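Local coordinates for protein myosin light chain 1 (Saccharomyces cerevisiae, PDB 1M45) that serves as a light chain for yeast class II and class V myosins, binding their IQ motifs, and helps assemble the contractile actomyosin ring during cytokinesis, at residues D8-F13 and L58-I63; K87-F92 and I136-F141; M108-G111 and T117-E120. All blocks are in the same frame, centred on the assembly; numbering follows the deposited sequence.

In the fold
The chain follows the EF-hand plan, with paired hands in the C-terminal half and contacts in both halves. Near the N terminus, interaction 1 closes a loop of 44 residues by bringing 58-63 back against 8-13, tying the first helix of the N-terminal half to the start of helix 60-69. The chain passes through helix 71-75 into helix 83-90, where interaction 2 opens; it closes after 43 residues, where strand 135-137 runs into helix 138-146. Nested inside that loop, interaction 3 joins helix 102-111, at residues 108-111, to the start of helix 118-125. Interactions 2 and 3 touch through Met108, whereas the centres of interactions 1 and 2 lie about 36 Å apart.

Interaction 1 of 3, residues D8-F13 and L58-I63; sequences DIFTLF and LTLDQI
A single aromatic ring carries this contact from the 8-13 side: Phe10 reaches across to the start of helix 60-69 and meets the backbone there as well as side chains, its CZ lying 3.7 Å from Leu60 N. Its CG stands anti to the backbone N (chi1 -169°), which sends the ring out toward Leu60. Leu60 CB sits over the centre of one ring face, 4.0 Å from the Phe10 centroid and 13° off the ring normal, a CH-pi contact. Leu60 runs antiparallel to the phenylalanine side chain, so that its CD1 comes back to 3.6 Å from Phe10 CD2. At the far edge of the ring, near its plane, Ile63 CD1 approaches Phe10 CE2 at 3.9 Å, while Leu58 O lies 3.9 Å from Phe10 CZ.

The turn that receives the ring is fixed by a capping box. Thr59 OG1 accepts from Gln62 N at 3.1 Å, and Gln62 OE1 takes the Thr59 N-H on a lone pair at 2.9 Å in a nearly straight bond of 167°. The arrangement is consistent with a pair of EF-hand-like units whose strands 20-22 and 57-59 pair between them. Ile21 of strand 20-22 also packs on Phe10 and Ile63 and pairs through its backbone with Leu58, while Tyr29 of helix 26-32 touches Leu60 and Ile63.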
loop_
_atom_site.group_PDB
_atom_site.type_symbol
_atom_site.label_atom_id
_atom_site.label_comp_id
_atom_site.label_asym_id
_atom_site.label_seq_id
_atom_site.Cartn_x
_atom_site.Cartn_y
_atom_site.Cartn_z
ATOM N N ASP A 8 13.367 -11.817 6.083
ATOM C CA ASP A 8 14.133 -12.157 4.870
ATOM C C ASP A 8 13.681 -11.435 3.609
ATOM O O ASP A 8 13.881 -11.929 2.503
ATOM C CB ASP A 8 14.076 -13.648 4.580
ATOM C CG ASP A 8 15.276 -14.128 3.769
ATOM O OD1 ASP A 8 16.367 -13.546 3.873
ATOM O OD2 ASP A 8 15.171 -15.088 3.023
ATOM N N ILE A 9 13.019 -10.300 3.773
ATOM C CA ILE A 9 12.542 -9.589 2.610
ATOM C C ILE A 9 13.673 -8.813 1.922
ATOM O O ILE A 9 13.692 -8.678 0.703
ATOM C CB ILE A 9 11.393 -8.661 3.016
ATOM C CG1 ILE A 9 10.155 -9.482 3.361
ATOM C CG2 ILE A 9 11.110 -7.627 1.903
ATOM C CD1 ILE A 9 9.068 -8.628 4.082
ATOM N N PHE A 10 14.628 -8.309 2.695
ATOM C CA PHE A 10 15.718 -7.530 2.143
ATOM C C PHE A 10 16.423 -8.222 0.955
ATOM O O PHE A 10 16.777 -7.557 -0.023
ATOM C CB PHE A 10 16.713 -7.189 3.242
ATOM C CG PHE A 10 17.737 -6.175 2.851
ATOM C CD1 PHE A 10 18.957 -6.581 2.309
ATOM C CD2 PHE A 10 17.510 -4.807 3.009
ATOM C CE1 PHE A 10 19.922 -5.636 1.934
ATOM C CE2 PHE A 10 18.464 -3.880 2.677
ATOM C CZ PHE A 10 19.676 -4.288 2.121
ATOM N N THR A 11 16.590 -9.543 1.026
ATOM C CA THR A 11 17.271 -10.274 -0.056
ATOM C C THR A 11 16.488 -10.225 -1.359
ATOM O O THR A 11 17.099 -10.269 -2.435
ATOM C CB THR A 11 17.617 -11.764 0.302
ATOM O OG1 THR A 11 16.470 -12.408 0.864
ATOM C CG2 THR A 11 18.657 -11.821 1.401
ATOM N N LEU A 12 15.171 -10.087 -1.292
ATOM C CA LEU A 12 14.371 -10.013 -2.521
ATOM C C LEU A 12 14.582 -8.672 -3.221
ATOM O O LEU A 12 14.363 -8.544 -4.455
ATOM C CB LEU A 12 12.878 -10.224 -2.220
ATOM C CG LEU A 12 12.439 -11.567 -1.664
ATOM C CD1 LEU A 12 10.955 -11.518 -1.285
ATOM C CD2 LEU A 12 12.717 -12.638 -2.725
ATOM N N PHE A 13 14.977 -7.666 -2.444
ATOM C CA PHE A 13 15.272 -6.350 -2.974
ATOM C C PHE A 13 16.735 -6.250 -3.380
ATOM O O PHE A 13 17.135 -5.283 -4.049
ATOM C CB PHE A 13 14.929 -5.256 -1.944
ATOM C CG PHE A 13 13.442 -4.980 -1.833
ATOM C CD1 PHE A 13 12.652 -5.762 -1.052
ATOM C CD2 PHE A 13 12.855 -3.988 -2.626
ATOM C CE1 PHE A 13 11.273 -5.536 -0.964
ATOM C CE2 PHE A 13 11.474 -3.744 -2.560
ATOM C CZ PHE A 13 10.695 -4.518 -1.713
ATOM N N LEU A 58 21.274 1.761 0.287
ATOM C CA LEU A 58 21.181 1.726 1.737
ATOM C C LEU A 58 21.391 0.299 2.224
ATOM O O LEU A 58 20.863 -0.648 1.631
ATOM C CB LEU A 58 19.786 2.213 2.212
ATOM C CG LEU A 58 19.324 3.611 1.819
ATOM C CD1 LEU A 58 17.840 3.810 2.130
ATOM C CD2 LEU A 58 20.207 4.656 2.519
ATOM N N THR A 59 22.157 0.139 3.302
ATOM C CA THR A 59 22.331 -1.165 3.934
ATOM C C THR A 59 21.133 -1.480 4.820
ATOM O O THR A 59 20.347 -0.576 5.165
ATOM C CB THR A 59 23.618 -1.244 4.804
ATOM O OG1 THR A 59 23.498 -0.374 5.935
ATOM C CG2 THR A 59 24.843 -0.808 4.046
ATOM N N LEU A 60 20.989 -2.751 5.202
ATOM C CA LEU A 60 19.892 -3.142 6.069
ATOM C C LEU A 60 20.018 -2.420 7.395
ATOM O O LEU A 60 19.029 -1.968 7.978
ATOM C CB LEU A 60 19.856 -4.660 6.273
ATOM C CG LEU A 60 18.731 -5.210 7.132
ATOM C CD1 LEU A 60 17.362 -4.724 6.639
ATOM C CD2 LEU A 60 18.823 -6.711 7.103
ATOM N N ASP A 61 21.244 -2.310 7.885
ATOM C CA ASP A 61 21.436 -1.617 9.137
ATOM C C ASP A 61 21.046 -0.145 9.071
ATOM O O ASP A 61 20.557 0.407 10.063
ATOM C CB ASP A 61 22.878 -1.723 9.613
ATOM C CG ASP A 61 23.205 -3.082 10.162
ATOM O OD1 ASP A 61 22.301 -3.769 10.727
ATOM O OD2 ASP A 61 24.367 -3.513 10.098
ATOM N N GLN A 62 21.283 0.478 7.919
ATOM C CA GLN A 62 20.952 1.890 7.757
ATOM C C GLN A 62 19.443 2.023 7.736
ATOM O O GLN A 62 18.866 2.942 8.369
ATOM C CB GLN A 62 21.544 2.464 6.491
ATOM C CG GLN A 62 23.041 2.718 6.509
ATOM C CD GLN A 62 23.523 3.293 5.209
ATOM O OE1 GLN A 62 23.321 2.712 4.144
ATOM N NE2 GLN A 62 24.135 4.470 5.277
ATOM N N ILE A 63 18.798 1.058 7.079
ATOM C CA ILE A 63 17.334 1.094 6.999
ATOM C C ILE A 63 16.706 0.865 8.356
ATOM O O ILE A 63 15.744 1.531 8.728
ATOM C CB ILE A 63 16.796 0.073 5.968
ATOM C CG1 ILE A 63 17.244 0.514 4.587
ATOM C CG2 ILE A 63 15.254 0.022 6.017
ATOM C CD1 ILE A 63 16.853 -0.441 3.435
#

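Interaction 2 of 3, residues K87-F92 and I136-F141; sequences KAFQVF and IDYKKF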
loop_
_atom_site.group_PDB
_atom_site.type_symbol
_atom_site.label_atom_id
_atom_site.label_comp_id
_atom_site.label_asym_id
_atom_site.label_seq_id
_atom_site.Cartn_x
_atom_site.Cartn_y
_atom_site.Cartn_z
ATOM N N LYS A 87 -17.732 5.205 3.791
ATOM C CA LYS A 87 -18.423 6.358 3.216
ATOM C C LYS A 87 -17.973 6.671 1.789
ATOM O O LYS A 87 -18.794 7.013 0.929
ATOM C CB LYS A 87 -18.251 7.581 4.118
ATOM C CG LYS A 87 -19.159 7.527 5.333
ATOM C CD LYS A 87 -19.077 8.803 6.154
ATOM C CE LYS A 87 -20.071 8.775 7.308
ATOM N NZ LYS A 87 -19.803 7.677 8.300
ATOM N N ALA A 88 -16.668 6.536 1.534
ATOM C CA ALA A 88 -16.135 6.751 0.179
ATOM C C ALA A 88 -16.726 5.767 -0.843
ATOM O O ALA A 88 -17.034 6.151 -1.993
ATOM C CB ALA A 88 -14.580 6.698 0.153
ATOM N N PHE A 89 -16.859 4.501 -0.440
ATOM C CA PHE A 89 -17.459 3.496 -1.316
ATOM C C PHE A 89 -18.978 3.752 -1.431
ATOM O O PHE A 89 -19.572 3.471 -2.463
ATOM C CB PHE A 89 -17.202 2.079 -0.802
ATOM C CG PHE A 89 -15.855 1.548 -1.172
ATOM C CD1 PHE A 89 -14.766 1.703 -0.327
ATOM C CD2 PHE A 89 -15.663 0.974 -2.425
ATOM C CE1 PHE A 89 -13.520 1.213 -0.691
ATOM C CE2 PHE A 89 -14.418 0.490 -2.806
ATOM C CZ PHE A 89 -13.340 0.615 -1.927
ATOM N N GLN A 90 -19.589 4.245 -0.360
ATOM C CA GLN A 90 -21.033 4.454 -0.391
ATOM C C GLN A 90 -21.382 5.477 -1.459
ATOM O O GLN A 90 -22.472 5.464 -2.000
ATOM C CB GLN A 90 -21.589 4.818 0.978
ATOM C CG GLN A 90 -21.636 3.599 1.879
ATOM C CD GLN A 90 -22.155 3.892 3.284
ATOM O OE1 GLN A 90 -22.397 2.961 4.062
ATOM N NE2 GLN A 90 -22.327 5.170 3.612
ATOM N N VAL A 91 -20.418 6.322 -1.792
ATOM C CA VAL A 91 -20.606 7.303 -2.860
ATOM C C VAL A 91 -20.881 6.618 -4.206
ATOM O O VAL A 91 -21.638 7.136 -5.050
ATOM C CB VAL A 91 -19.420 8.246 -2.934
ATOM C CG1 VAL A 91 -19.455 9.066 -4.224
ATOM C CG2 VAL A 91 -19.392 9.150 -1.712
ATOM N N PHE A 92 -20.313 5.432 -4.385
ATOM C CA PHE A 92 -20.458 4.673 -5.610
ATOM C C PHE A 92 -21.391 3.484 -5.444
ATOM O O PHE A 92 -21.460 2.618 -6.288
ATOM C CB PHE A 92 -19.077 4.209 -6.087
ATOM C CG PHE A 92 -18.148 5.354 -6.363
ATOM C CD1 PHE A 92 -17.490 6.006 -5.314
ATOM C CD2 PHE A 92 -17.931 5.785 -7.667
ATOM C CE1 PHE A 92 -16.645 7.100 -5.566
ATOM C CE2 PHE A 92 -17.085 6.860 -7.928
ATOM C CZ PHE A 92 -16.441 7.525 -6.875
ATOM N N ILE A 136 -18.149 -6.087 -6.531
ATOM C CA ILE A 136 -17.235 -6.472 -5.459
ATOM C C ILE A 136 -17.849 -6.052 -4.142
ATOM O O ILE A 136 -18.371 -4.947 -4.041
ATOM C CB ILE A 136 -15.892 -5.709 -5.662
ATOM C CG1 ILE A 136 -15.151 -6.249 -6.871
ATOM C CG2 ILE A 136 -14.964 -5.847 -4.420
ATOM C CD1 ILE A 136 -14.054 -5.281 -7.375
ATOM N N ASP A 137 -17.769 -6.929 -3.133
ATOM C CA ASP A 137 -18.217 -6.606 -1.773
ATOM C C ASP A 137 -17.125 -5.704 -1.191
ATOM O O ASP A 137 -16.024 -6.173 -0.943
ATOM C CB ASP A 137 -18.337 -7.897 -0.938
ATOM C CG ASP A 137 -18.869 -7.630 0.447
ATOM O OD1 ASP A 137 -18.283 -6.799 1.147
ATOM O OD2 ASP A 137 -19.908 -8.164 0.911
ATOM N N TYR A 138 -17.414 -4.418 -1.022
ATOM C CA TYR A 138 -16.320 -3.503 -0.675
ATOM C C TYR A 138 -15.846 -3.609 0.755
ATOM O O TYR A 138 -14.671 -3.410 1.013
ATOM C CB TYR A 138 -16.596 -2.070 -1.044
ATOM C CG TYR A 138 -17.901 -1.451 -0.616
ATOM C CD1 TYR A 138 -18.075 -0.978 0.685
ATOM C CD2 TYR A 138 -18.909 -1.209 -1.553
ATOM C CE1 TYR A 138 -19.247 -0.324 1.059
ATOM C CE2 TYR A 138 -20.082 -0.565 -1.186
ATOM C CZ TYR A 138 -20.246 -0.125 0.118
ATOM O OH TYR A 138 -21.416 0.501 0.461
ATOM N N LYS A 139 -16.737 -3.962 1.676
ATOM C CA LYS A 139 -16.247 -4.193 3.042
ATOM C C LYS A 139 -15.255 -5.353 3.099
ATOM O O LYS A 139 -14.262 -5.277 3.843
ATOM C CB LYS A 139 -17.399 -4.462 4.008
ATOM C CG LYS A 139 -18.118 -3.202 4.440
ATOM C CD LYS A 139 -19.153 -3.537 5.511
ATOM C CE LYS A 139 -19.792 -2.302 6.043
ATOM N NZ LYS A 139 -18.815 -1.418 6.698
ATOM N N LYS A 140 -15.542 -6.422 2.361
ATOM C CA LYS A 140 -14.629 -7.554 2.309
ATOM C C LYS A 140 -13.327 -7.156 1.624
ATOM O O LYS A 140 -12.232 -7.544 2.057
ATOM C CB LYS A 140 -15.287 -8.751 1.615
ATOM C CG LYS A 140 -14.358 -9.929 1.495
ATOM C CD LYS A 140 -15.028 -11.119 0.779
ATOM C CE LYS A 140 -14.221 -12.411 1.005
ATOM N NZ LYS A 140 -12.809 -12.339 0.486
ATOM N N PHE A 141 -13.447 -6.357 0.571
ATOM C CA PHE A 141 -12.288 -5.865 -0.134
ATOM C C PHE A 141 -11.418 -5.042 0.807
ATOM O O PHE A 141 -10.208 -5.268 0.882
ATOM C CB PHE A 141 -12.736 -5.042 -1.350
ATOM C CG PHE A 141 -11.638 -4.216 -1.958
ATOM C CD1 PHE A 141 -10.667 -4.819 -2.755
ATOM C CD2 PHE A 141 -11.599 -2.835 -1.752
ATOM C CE1 PHE A 141 -9.633 -4.030 -3.330
ATOM C CE2 PHE A 141 -10.579 -2.044 -2.298
ATOM C CZ PHE A 141 -9.594 -2.645 -3.092
HETATM O O HOH W 1 -22.530 0.124 2.870
#
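Phe89 lays its CB over the centre of the Tyr138 ring, 3.5 Å from that ring's centroid and only 9° off its normal. In turn, Tyr138 CB lies over one face of the Phe89 ring, displaced toward the rim, at 3.5 Å from Phe89 CD2. This reciprocal contact joins the first and last helices of the C-terminal EF-hand pair, helix 83-90 and helix 138-146. The ring planes are nearly parallel, 14° apart, but they are slid so far, 5.0 Å between centroids, that each ring stands mainly over the other's methylene. Tyr138 CG is wedged over its own backbone, flanked by N and C (chi1 50°), which turns the ring against Phe89 CB; this rotamer, rare inside helices, is probably tolerated because Tyr138 is the first helical residue.

Farther along, Phe89 CZ comes 3.9 Å from Phe141 CE2. Val100 of strand 99-101 and Leu105 of helix 102-111 close in on Phe89, which also touches an apolar side chain of the bound IQ peptide. Asp137 caps the helix, its OD1 accepting from Lys140 N.

The phenol reaches the polar margin of this core. Tyr138 OH hydrogen-bonds to Asp93, a residue inferred to bind calcium, and Gln90 CG lies against that oxygen at 3.4 Å. One water donates to both Tyr138 OH, at 2.7 Å, and Gln90 OE1, at 3.1 Å.

Interaction 3 of 3, residues M108-G111 and T117-E120; sequences MLTG and TDAE
Thr110 holds OG1 between its backbone N and carbonyl carbon (chi1 66°), which swings CG2 anti to the carbonyl carbon and aims the methyl at the 117-120 turn. Asp118, with CG likewise anti to its own carbonyl carbon (chi1 -79°), bends its carboxylate back toward that threonine. The two side chains meet roughly perpendicular, and Thr110 CG2 ends 3.8 Å from Asp118 OD1. The same methyl lies 3.9 Å from Thr117 O, so the direct contact is a methyl group set against two oxygens, with no hydrogen bond passing straight from one segment to the other.

A water supplies the polar connection. It donates to Thr110 OG1 at 3.0 Å and to Asp118 OD1 at 2.6 Å, bridging the hydroxyl and the carboxylate. Both of these oxygens have a further partner in Arg106, one turn before Thr110 on helix 102-111: OG1 hydrogen-bonds to its carbonyl oxygen, and OD1 forms a salt bridge with its NH1. The arginine thus holds the carboxylate close to the helix that carries the threonine.

In the fold, this is the linker between consecutive EF-hands of the C-terminal pair, where the exiting helix of one hand gives way to the entering helix of the next. Helix 118-125 starts with a capping box at Thr117: its OG1 accepts from Glu120 N at 2.9 Å, and Glu120 OE1 uses its anti lone pair to accept from Thr117 N, also at 2.9 Å. That second bond is almost straight, at 170°. Beneath this surface contact, Leu109 packs on Val121 and Leu124 of helix 118-125 and touches an apolar side chain of the bound peptide, and Thr110 also rests on Val121.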
loop_
_atom_site.group_PDB
_atom_site.type_symbol
_atom_site.label_atom_id
_atom_site.label_comp_id
_atom_site.label_asym_id
_atom_site.label_seq_id
_atom_site.Cartn_x
_atom_site.Cartn_y
_atom_site.Cartn_z
ATOM N N MET A 108 -12.543 4.891 -9.184
ATOM C CA MET A 108 -12.167 5.477 -7.906
ATOM C C MET A 108 -10.654 5.526 -7.737
ATOM O O MET A 108 -10.103 6.550 -7.353
ATOM C CB MET A 108 -12.756 4.680 -6.736
ATOM C CG MET A 108 -14.291 4.691 -6.618
ATOM S SD MET A 108 -14.806 3.535 -5.303
ATOM C CE MET A 108 -14.287 4.418 -3.846
ATOM N N LEU A 109 -9.995 4.405 -8.009
ATOM C CA LEU A 109 -8.581 4.278 -7.762
ATOM C C LEU A 109 -7.642 4.934 -8.767
ATOM O O LEU A 109 -6.577 5.365 -8.382
ATOM C CB LEU A 109 -8.200 2.803 -7.603
ATOM C CG LEU A 109 -8.971 2.143 -6.451
ATOM C CD1 LEU A 109 -8.515 0.720 -6.368
ATOM C CD2 LEU A 109 -8.674 2.843 -5.105
ATOM N N THR A 110 -8.060 5.005 -10.027
ATOM C CA THR A 110 -7.222 5.605 -11.055
ATOM C C THR A 110 -7.604 7.015 -11.431
ATOM O O THR A 110 -6.798 7.728 -12.022
ATOM C CB THR A 110 -7.220 4.785 -12.341
ATOM O OG1 THR A 110 -8.527 4.807 -12.927
ATOM C CG2 THR A 110 -6.839 3.333 -12.092
ATOM N N GLY A 111 -8.831 7.397 -11.146
ATOM C CA GLY A 111 -9.296 8.736 -11.519
ATOM C C GLY A 111 -9.367 9.750 -10.399
ATOM O O GLY A 111 -9.553 10.933 -10.658
ATOM N N THR A 117 -2.067 3.719 -11.092
ATOM C CA THR A 117 -2.027 3.359 -12.516
ATOM C C THR A 117 -2.967 2.212 -12.789
ATOM O O THR A 117 -3.380 1.494 -11.856
ATOM C CB THR A 117 -0.621 2.972 -13.005
ATOM O OG1 THR A 117 -0.210 1.727 -12.377
ATOM C CG2 THR A 117 0.453 4.004 -12.555
ATOM N N ASP A 118 -3.297 2.029 -14.065
ATOM C CA ASP A 118 -4.128 0.884 -14.441
ATOM C C ASP A 118 -3.388 -0.428 -14.114
ATOM O O ASP A 118 -4.013 -1.406 -13.698
ATOM C CB ASP A 118 -4.516 0.960 -15.918
ATOM C CG ASP A 118 -5.652 1.913 -16.152
ATOM O OD1 ASP A 118 -6.719 1.760 -15.528
ATOM O OD2 ASP A 118 -5.572 2.856 -16.962
ATOM N N ALA A 119 -2.080 -0.459 -14.295
ATOM C CA ALA A 119 -1.286 -1.633 -13.887
ATOM C C ALA A 119 -1.379 -1.919 -12.407
ATOM O O ALA A 119 -1.507 -3.102 -12.006
ATOM C CB ALA A 119 0.184 -1.477 -14.295
ATOM N N GLU A 120 -1.285 -0.888 -11.572
ATOM C CA GLU A 120 -1.411 -1.114 -10.123
ATOM C C GLU A 120 -2.779 -1.699 -9.774
ATOM O O GLU A 120 -2.897 -2.570 -8.928
ATOM C CB GLU A 120 -1.204 0.193 -9.356
ATOM C CG GLU A 120 0.270 0.591 -9.298
ATOM C CD GLU A 120 0.467 1.969 -8.670
ATOM O OE1 GLU A 120 -0.191 2.953 -9.084
ATOM O OE2 GLU A 120 1.263 2.078 -7.709
HETATM O O HOH W 2 -8.714 3.480 -15.665
#